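Local atomic coordinates of alpha-acetolactate decarboxylase (Bacillus subtilis subsp. subtilis str. 168, PDB entry 5XNE), a protein that catalyses the decarboxylation of (2S)-2-acetolactate to (R)-acetoin, a step on the route from pyruvate to (R,R)-butane-2,3-diol. Residues V1-L13 with K202-F215. Sequence-based numbering, arbitrary orientation.
Sequences VSQIYQVSTMTSL and KMNMNLRLPNTADF
Five backbone hydrogen bonds, alternating in direction from Ile4 N to Asn204 O through to Ser8 N to Arg208 O, pair strands 3-7 and 204-208 in parallel, their axes 17° apart. The straightest is Arg208 N to Gln6 O, 2.8 Å with an N-H...O angle of 178°. At the start of the ladder Ser2 O accepts Asn204 ND2 at 3.2 Å from above its carbonyl plane, besides weak bonds from the amides of Met203 and Asn204. Gln6, bent at chi2, turns NE2 forward along its own chain to Ser8 O, 3.1 Å away, while Ser74 OG bonds OE1. The Tyr5 ring lies beside the Asn206 amide, planes 9° apart and CE1 3.5 Å from ND2; its OH rests 3.4 Å from Arg208 CG. Replacing Tyr5 with an alanine is likely to open a gap beside Asn206 and Arg208 and leave Tyr30 without its stacking partner. Farther on, Pro210 CD sits over the centre of the Phe215 ring, whose edge meets Ser12 OG, 3.4 Å from CD1. Strand 3-7 lies between strand 204-208 and antiparallel strand 73-76, to which Tyr5 and Val7 bond through the backbones of Phe75 and Cys73; strand 204-208 continues the sheet into the second subunit, where Asn206 ND2 bonds Asn204 OD1 of that chain.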
ATOM      1  N   VAL B   1      -8.413  -9.602  11.505  1.00 33.88           N
ATOM      2  CA  VAL B   1      -7.548 -10.031  12.603  1.00 22.45           C
ATOM      3  C   VAL B   1      -6.078 -10.085  12.178  1.00 28.33           C
ATOM      4  O   VAL B   1      -5.182  -9.945  13.015  1.00 24.13           O
ATOM      5  CB  VAL B   1      -7.972 -11.410  13.139  1.00 35.47           C
ATOM      6  CG1 VAL B   1      -9.201 -11.282  14.047  1.00 32.91           C
ATOM      7  CG2 VAL B   1      -8.229 -12.379  11.982  1.00 35.67           C
ATOM      8  N   SER B   2      -5.830 -10.287  10.885  1.00 20.04           N
ATOM      9  CA  SER B   2      -4.462 -10.376  10.379  1.00 17.43           C
ATOM     10  C   SER B   2      -4.153  -9.206   9.457  1.00 13.76           C
ATOM     11  O   SER B   2      -3.377  -9.333   8.503  1.00 14.90           O
ATOM     12  CB  SER B   2      -4.225 -11.699   9.638  1.00 18.90           C
ATOM     13  OG  SER B   2      -2.829 -11.952   9.472  1.00 29.08           O
ATOM     14  N   GLN B   3      -4.759  -8.058   9.733  1.00 13.86           N
ATOM     15  CA  GLN B   3      -4.500  -6.900   8.894  1.00 11.68           C
ATOM     16  C   GLN B   3      -4.263  -5.637   9.695  1.00  8.48           C
ATOM     17  O   GLN B   3      -4.758  -5.484  10.819  1.00  9.79           O
ATOM     18  CB  GLN B   3      -5.661  -6.661   7.927  1.00 11.12           C
ATOM     19  CG  GLN B   3      -6.943  -6.192   8.606  1.00 11.94           C
ATOM     20  CD  GLN B   3      -8.045  -5.825   7.626  1.00 14.19           C
ATOM     21  OE1 GLN B   3      -8.002  -6.191   6.451  1.00 16.77           O
ATOM     22  NE2 GLN B   3      -9.046  -5.102   8.114  1.00 14.45           N
ATOM     23  N   ILE B   4      -3.506  -4.734   9.088  1.00  6.73           N
ATOM     24  CA  ILE B   4      -3.526  -3.324   9.462  1.00  6.71           C
ATOM     25  C   ILE B   4      -4.639  -2.674   8.643  1.00  6.77           C
ATOM     26  O   ILE B   4      -4.677  -2.827   7.416  1.00  8.21           O
ATOM     27  CB  ILE B   4      -2.196  -2.618   9.163  1.00  6.43           C
ATOM     28  CG1 ILE B   4      -1.011  -3.380   9.773  1.00 10.77           C
ATOM     29  CG2 ILE B   4      -2.252  -1.165   9.633  1.00  8.94           C
ATOM     30  CD1 ILE B   4      -1.029  -3.436  11.295  1.00 10.83           C
ATOM     31  N   TYR B   5      -5.553  -1.978   9.307  1.00  5.78           N
ATOM     32  CA  TYR B   5      -6.580  -1.209   8.612  1.00  6.17           C
ATOM     33  C   TYR B   5      -6.089   0.226   8.526  1.00  7.68           C
ATOM     34  O   TYR B   5      -5.959   0.916   9.545  1.00  6.91           O
ATOM     35  CB  TYR B   5      -7.934  -1.269   9.332  1.00  7.63           C
ATOM     36  CG  TYR B   5      -9.061  -0.668   8.528  1.00  7.90           C
ATOM     37  CD1 TYR B   5      -9.635  -1.382   7.488  1.00 11.04           C
ATOM     38  CD2 TYR B   5      -9.551   0.604   8.808  1.00  8.30           C
ATOM     39  CE1 TYR B   5     -10.667  -0.861   6.733  1.00 11.41           C
ATOM     40  CE2 TYR B   5     -10.599   1.142   8.053  1.00 11.15           C
ATOM     41  CZ  TYR B   5     -11.143   0.400   7.018  1.00 10.85           C
ATOM     42  OH  TYR B   5     -12.175   0.895   6.246  1.00 14.48           O
ATOM     43  N   GLN B   6      -5.785   0.656   7.307  1.00  5.63           N
ATOM     44  CA  GLN B   6      -5.137   1.942   7.057  1.00  5.09           C
ATOM     45  C   GLN B   6      -6.120   2.938   6.454  1.00  6.59           C
ATOM     46  O   GLN B   6      -6.635   2.724   5.350  1.00  6.81           O
ATOM     47  CB  GLN B   6      -3.933   1.744   6.133  1.00  5.88           C
ATOM     48  CG  GLN B   6      -3.204   3.008   5.760  1.00  6.13           C
ATOM     49  CD  GLN B   6      -2.714   3.762   6.963  1.00  6.74           C
ATOM     50  OE1 GLN B   6      -2.043   3.196   7.825  1.00  8.28           O
ATOM     51  NE2 GLN B   6      -3.042   5.051   7.038  1.00  8.03           N
ATOM     52  N   VAL B   7      -6.388   4.020   7.187  1.00  6.26           N
ATOM     53  CA  VAL B   7      -7.306   5.059   6.725  1.00  7.50           C
ATOM     54  C   VAL B   7      -6.506   6.154   6.011  1.00  5.62           C
ATOM     55  O   VAL B   7      -5.738   6.892   6.636  1.00  6.12           O
ATOM     56  CB  VAL B   7      -8.112   5.645   7.905  1.00  6.27           C
ATOM     57  CG1 VAL B   7      -8.906   6.875   7.468  1.00  8.24           C
ATOM     58  CG2 VAL B   7      -9.052   4.587   8.477  1.00  8.99           C
ATOM     59  N   SER B   8      -6.665   6.198   4.683  1.00  6.00           N
ATOM     60  CA  SER B   8      -6.027   7.172   3.785  1.00  6.13           C
ATOM     61  C   SER B   8      -4.493   7.128   3.812  1.00  6.19           C
ATOM     62  O   SER B   8      -3.899   6.149   4.297  1.00  7.37           O
ATOM     63  CB  SER B   8      -6.513   8.596   4.105  1.00  7.59           C
ATOM     64  OG  SER B   8      -6.243   9.480   3.020  1.00  7.83           O
ATOM     65  N   THR B   9      -3.854   8.161   3.265  1.00  6.07           N
ATOM     66  CA  THR B   9      -2.404   8.135   3.079  1.00  7.61           C
ATOM     67  C   THR B   9      -1.689   9.297   3.740  1.00  8.28           C
ATOM     68  O   THR B   9      -2.236  10.400   3.889  1.00  7.40           O
ATOM     69  CB  THR B   9      -2.000   8.147   1.577  1.00 10.00           C
ATOM     70  OG1 THR B   9      -2.172   9.471   1.038  1.00 10.04           O
ATOM     71  CG2 THR B   9      -2.825   7.141   0.789  1.00  9.59           C
ATOM     72  N   MET B  10      -0.434   9.058   4.104  1.00  7.59           N
ATOM     73  CA  MET B  10       0.378  10.105   4.692  1.00  9.29           C
ATOM     74  C   MET B  10       0.621  11.220   3.681  1.00  9.57           C
ATOM     75  O   MET B  10       0.661  12.392   4.048  1.00 10.23           O
ATOM     76  CB  MET B  10       1.717   9.541   5.194  1.00 10.63           C
ATOM     77  CG  MET B  10       2.581  10.562   5.890  1.00 14.22           C
ATOM     78  SD  MET B  10       1.811  11.131   7.421  1.00 17.50           S
ATOM     79  CE  MET B  10       2.943  12.428   7.905  1.00 19.15           C
ATOM     80  N   THR B  11       0.749  10.864   2.411  1.00 10.02           N
ATOM     81  CA  THR B  11       0.990  11.915   1.426  1.00 11.63           C
ATOM     82  C   THR B  11      -0.222  12.838   1.249  1.00 10.29           C
ATOM     83  O   THR B  11      -0.047  14.012   0.897  1.00 11.78           O
ATOM     84  CB  THR B  11       1.391  11.343   0.082  1.00 11.52           C
ATOM     85  OG1 THR B  11       0.380  10.444  -0.380  1.00 10.56           O
ATOM     86  CG2 THR B  11       2.750  10.619   0.200  1.00 14.43           C
ATOM     87  N   SER B  12      -1.436  12.347   1.504  1.00  9.09           N
ATOM     88  CA  SER B  12      -2.603  13.242   1.482  1.00  9.57           C
ATOM     89  C   SER B  12      -2.549  14.215   2.652  1.00  9.94           C
ATOM     90  O   SER B  12      -2.869  15.412   2.504  1.00  8.93           O
ATOM     91  CB  SER B  12      -3.916  12.439   1.485  1.00  9.73           C
ATOM     92  OG  SER B  12      -5.062  13.295   1.382  1.00 14.13           O
ATOM     93  N   LEU B  13      -2.128  13.723   3.816  1.00  8.16           N
ATOM     94  CA  LEU B  13      -1.924  14.591   4.958  1.00  8.51           C
ATOM     95  C   LEU B  13      -0.852  15.655   4.657  1.00 11.36           C
ATOM     96  O   LEU B  13      -1.036  16.836   4.971  1.00 11.37           O
ATOM     97  CB  LEU B  13      -1.544  13.762   6.193  1.00 11.46           C
ATOM     98  CG  LEU B  13      -1.999  14.252   7.562  1.00 15.59           C
ATOM     99  CD1 LEU B  13      -3.524  14.315   7.695  1.00 10.08           C
ATOM    100  CD2 LEU B  13      -1.373  13.387   8.653  1.00 11.40           C
ATOM    101  N   LYS B 202       1.404  -8.734  11.389  1.00  8.81           N
ATOM    102  CA  LYS B 202       0.272  -8.734  10.459  1.00  9.70           C
ATOM    103  C   LYS B 202       0.721  -8.989   9.009  1.00  8.36           C
ATOM    104  O   LYS B 202       1.730  -8.423   8.562  1.00 11.92           O
ATOM    105  CB  LYS B 202      -0.491  -7.403  10.553  1.00 12.10           C
ATOM    106  CG  LYS B 202      -1.136  -7.138  11.925  1.00 12.20           C
ATOM    107  CD  LYS B 202      -2.071  -8.277  12.309  1.00 13.79           C
ATOM    108  CE  LYS B 202      -2.750  -8.044  13.646  1.00 19.49           C
ATOM    109  NZ  LYS B 202      -1.735  -7.775  14.652  1.00 22.03           N
ATOM    110  N   MET B 203      -0.039  -9.824   8.288  1.00  8.92           N
ATOM    111  CA  MET B 203       0.303 -10.217   6.913  1.00  8.26           C
ATOM    112  C   MET B 203      -0.500  -9.481   5.848  1.00 12.11           C
ATOM    113  O   MET B 203      -0.337  -9.740   4.665  1.00 10.04           O
ATOM    114  CB  MET B 203       0.090 -11.723   6.708  1.00 12.34           C
ATOM    115  CG  MET B 203       0.844 -12.605   7.671  1.00 14.35           C
ATOM    116  SD  MET B 203       2.616 -12.336   7.540  1.00 19.63           S
ATOM    117  CE  MET B 203       3.009 -13.262   6.042  1.00 14.43           C
ATOM    118  N   ASN B 204      -1.401  -8.600   6.273  1.00 10.06           N
ATOM    119  CA  ASN B 204      -2.223  -7.833   5.348  1.00  9.11           C
ATOM    120  C   ASN B 204      -2.219  -6.367   5.722  1.00  8.63           C
ATOM    121  O   ASN B 204      -2.173  -6.027   6.906  1.00 10.09           O
ATOM    122  CB  ASN B 204      -3.691  -8.294   5.338  1.00 12.30           C
ATOM    123  CG  ASN B 204      -3.886  -9.681   4.763  1.00 15.73           C
ATOM    124  OD1 ASN B 204      -4.245  -9.845   3.583  1.00 14.08           O
ATOM    125  ND2 ASN B 204      -3.691 -10.690   5.602  1.00 14.61           N
ATOM    126  N   MET B 205      -2.281  -5.505   4.718  1.00  7.51           N
ATOM    127  CA  MET B 205      -2.601  -4.107   4.956  1.00  8.64           C
ATOM    128  C   MET B 205      -3.779  -3.751   4.073  1.00  7.91           C
ATOM    129  O   MET B 205      -3.685  -3.893   2.847  1.00  9.39           O
ATOM    130  CB  MET B 205      -1.433  -3.180   4.645  1.00 11.74           C
ATOM    131  CG  MET B 205      -1.847  -1.720   4.817  1.00 17.86           C
ATOM    132  SD  MET B 205      -0.879  -0.563   3.872  1.00 33.47           S
ATOM    133  CE  MET B 205      -1.144  -1.148   2.206  1.00 19.38           C
ATOM    134  N   ASN B 206      -4.872  -3.294   4.678  1.00  6.66           N
ATOM    135  CA  ASN B 206      -6.005  -2.838   3.879  1.00  7.20           C
ATOM    136  C   ASN B 206      -6.102  -1.334   3.919  1.00  6.71           C
ATOM    137  O   ASN B 206      -6.415  -0.758   4.963  1.00  6.93           O
ATOM    138  CB  ASN B 206      -7.339  -3.411   4.335  1.00 10.58           C
ATOM    139  CG  ASN B 206      -8.497  -2.902   3.449  1.00 10.72           C
ATOM    140  OD1 ASN B 206      -8.811  -3.502   2.437  1.00 16.76           O
ATOM    141  ND2 ASN B 206      -9.062  -1.742   3.797  1.00 14.67           N
ATOM    142  N   LEU B 207      -5.844  -0.723   2.770  1.00  7.13           N
ATOM    143  CA  LEU B 207      -5.920   0.724   2.616  1.00  6.60           C
ATOM    144  C   LEU B 207      -7.320   1.147   2.201  1.00  7.96           C
ATOM    145  O   LEU B 207      -7.827   0.696   1.172  1.00  7.95           O
ATOM    146  CB  LEU B 207      -4.902   1.185   1.577  1.00  7.35           C
ATOM    147  CG  LEU B 207      -4.986   2.646   1.153  1.00  6.34           C
ATOM    148  CD1 LEU B 207      -4.757   3.595   2.331  1.00  8.33           C
ATOM    149  CD2 LEU B 207      -3.981   2.914   0.044  1.00  9.98           C
ATOM    150  N   ARG B 208      -7.935   2.006   3.010  1.00  6.47           N
ATOM    151  CA  ARG B 208      -9.256   2.566   2.705  1.00  7.39           C
ATOM    152  C   ARG B 208      -9.122   4.033   2.319  1.00  6.51           C
ATOM    153  O   ARG B 208      -8.622   4.843   3.095  1.00  8.02           O
ATOM    154  CB  ARG B 208     -10.177   2.413   3.911  1.00  8.51           C
ATOM    155  CG  ARG B 208     -11.483   3.189   3.822  1.00 12.04           C
ATOM    156  CD  ARG B 208     -12.348   2.723   2.659  1.00 13.57           C
ATOM    157  NE  ARG B 208     -13.757   3.005   2.931  1.00 25.53           N
ATOM    158  CZ  ARG B 208     -14.314   4.209   2.850  1.00 27.78           C
ATOM    159  NH1 ARG B 208     -13.590   5.256   2.504  1.00 16.69           N
ATOM    160  NH2 ARG B 208     -15.603   4.368   3.125  1.00 36.89           N
ATOM    161  N   LEU B 209      -9.545   4.372   1.107  1.00  7.81           N
ATOM    162  CA  LEU B 209      -9.479   5.760   0.644  1.00  7.43           C
ATOM    163  C   LEU B 209     -10.772   6.501   0.971  1.00  6.68           C
ATOM    164  O   LEU B 209     -11.855   5.942   0.846  1.00  8.58           O
ATOM    165  CB  LEU B 209      -9.218   5.801  -0.864  1.00  8.57           C
ATOM    166  CG  LEU B 209      -8.017   4.938  -1.286  1.00  9.95           C
ATOM    167  CD1 LEU B 209      -7.901   4.878  -2.813  1.00 15.94           C
ATOM    168  CD2 LEU B 209      -6.771   5.505  -0.627  1.00 10.31           C
ATOM    169  N   PRO B 210     -10.655   7.766   1.395  1.00  6.04           N
ATOM    170  CA  PRO B 210     -11.865   8.518   1.758  1.00  6.75           C
ATOM    171  C   PRO B 210     -12.695   8.920   0.549  1.00  8.88           C
ATOM    172  O   PRO B 210     -12.153   9.165  -0.524  1.00 10.09           O
ATOM    173  CB  PRO B 210     -11.319   9.758   2.467  1.00 10.20           C
ATOM    174  CG  PRO B 210      -9.928   9.925   1.964  1.00 12.86           C
ATOM    175  CD  PRO B 210      -9.419   8.549   1.574  1.00  7.97           C
ATOM    176  N   ASN B 211     -14.007   8.988   0.743  1.00  8.69           N
ATOM    177  CA  ASN B 211     -14.902   9.434  -0.309  1.00 10.06           C
ATOM    178  C   ASN B 211     -15.148  10.922  -0.144  1.00 12.51           C
ATOM    179  O   ASN B 211     -16.265  11.353   0.131  1.00 14.70           O
ATOM    180  CB  ASN B 211     -16.208   8.652  -0.258  1.00 12.38           C
ATOM    181  CG  ASN B 211     -17.066   8.891  -1.470  1.00 21.01           C
ATOM    182  OD1 ASN B 211     -16.560   9.123  -2.564  1.00 22.89           O
ATOM    183  ND2 ASN B 211     -18.375   8.830  -1.283  1.00 23.41           N
ATOM    184  N   THR B 212     -14.078  11.696  -0.264  1.00  9.38           N
ATOM    185  CA  THR B 212     -14.165  13.147  -0.111  1.00  9.26           C
ATOM    186  C   THR B 212     -13.634  13.847  -1.349  1.00 10.16           C
ATOM    187  O   THR B 212     -12.672  13.396  -1.992  1.00  8.61           O
ATOM    188  CB  THR B 212     -13.374  13.663   1.087  1.00 10.84           C
ATOM    189  OG1 THR B 212     -11.987  13.408   0.865  1.00 10.12           O
ATOM    190  CG2 THR B 212     -13.829  12.988   2.393  1.00 11.28           C
ATOM    191  N   ALA B 213     -14.250  14.971  -1.689  1.00  9.21           N
ATOM    192  CA  ALA B 213     -13.750  15.744  -2.803  1.00  9.96           C
ATOM    193  C   ALA B 213     -12.316  16.205  -2.531  1.00  7.25           C
ATOM    194  O   ALA B 213     -11.494  16.244  -3.443  1.00  8.33           O
ATOM    195  CB  ALA B 213     -14.661  16.935  -3.079  1.00  9.75           C
ATOM    196  N   ASP B 214     -12.011  16.533  -1.273  1.00  9.82           N
ATOM    197  CA  ASP B 214     -10.663  16.958  -0.895  1.00 11.05           C
ATOM    198  C   ASP B 214      -9.619  15.903  -1.245  1.00 10.59           C
ATOM    199  O   ASP B 214      -8.560  16.218  -1.775  1.00  9.48           O
ATOM    200  CB  ASP B 214     -10.582  17.258   0.603  1.00 14.40           C
ATOM    201  CG  ASP B 214     -11.304  18.521   0.985  1.00 18.60           C
ATOM    202  OD1 ASP B 214     -11.494  19.383   0.104  1.00 18.40           O
ATOM    203  OD2 ASP B 214     -11.674  18.648   2.176  1.00 23.22           O
ATOM    204  N   PHE B 215      -9.922  14.648  -0.948  1.00  9.16           N
ATOM    205  CA  PHE B 215      -8.974  13.596  -1.273  1.00  8.17           C
ATOM    206  C   PHE B 215      -8.932  13.363  -2.779  1.00  8.93           C
ATOM    207  O   PHE B 215      -7.857  13.218  -3.354  1.00  9.45           O
ATOM    208  CB  PHE B 215      -9.317  12.290  -0.557  1.00  7.50           C
ATOM    209  CG  PHE B 215      -8.350  11.185  -0.871  1.00  6.47           C
ATOM    210  CD1 PHE B 215      -7.128  11.117  -0.209  1.00  7.85           C
ATOM    211  CD2 PHE B 215      -8.637  10.245  -1.854  1.00  9.29           C
ATOM    212  CE1 PHE B 215      -6.212  10.114  -0.514  1.00  8.48           C
ATOM    213  CE2 PHE B 215      -7.718   9.234  -2.173  1.00  7.79           C
ATOM    214  CZ  PHE B 215      -6.510   9.175  -1.496  1.00  7.99           C
TER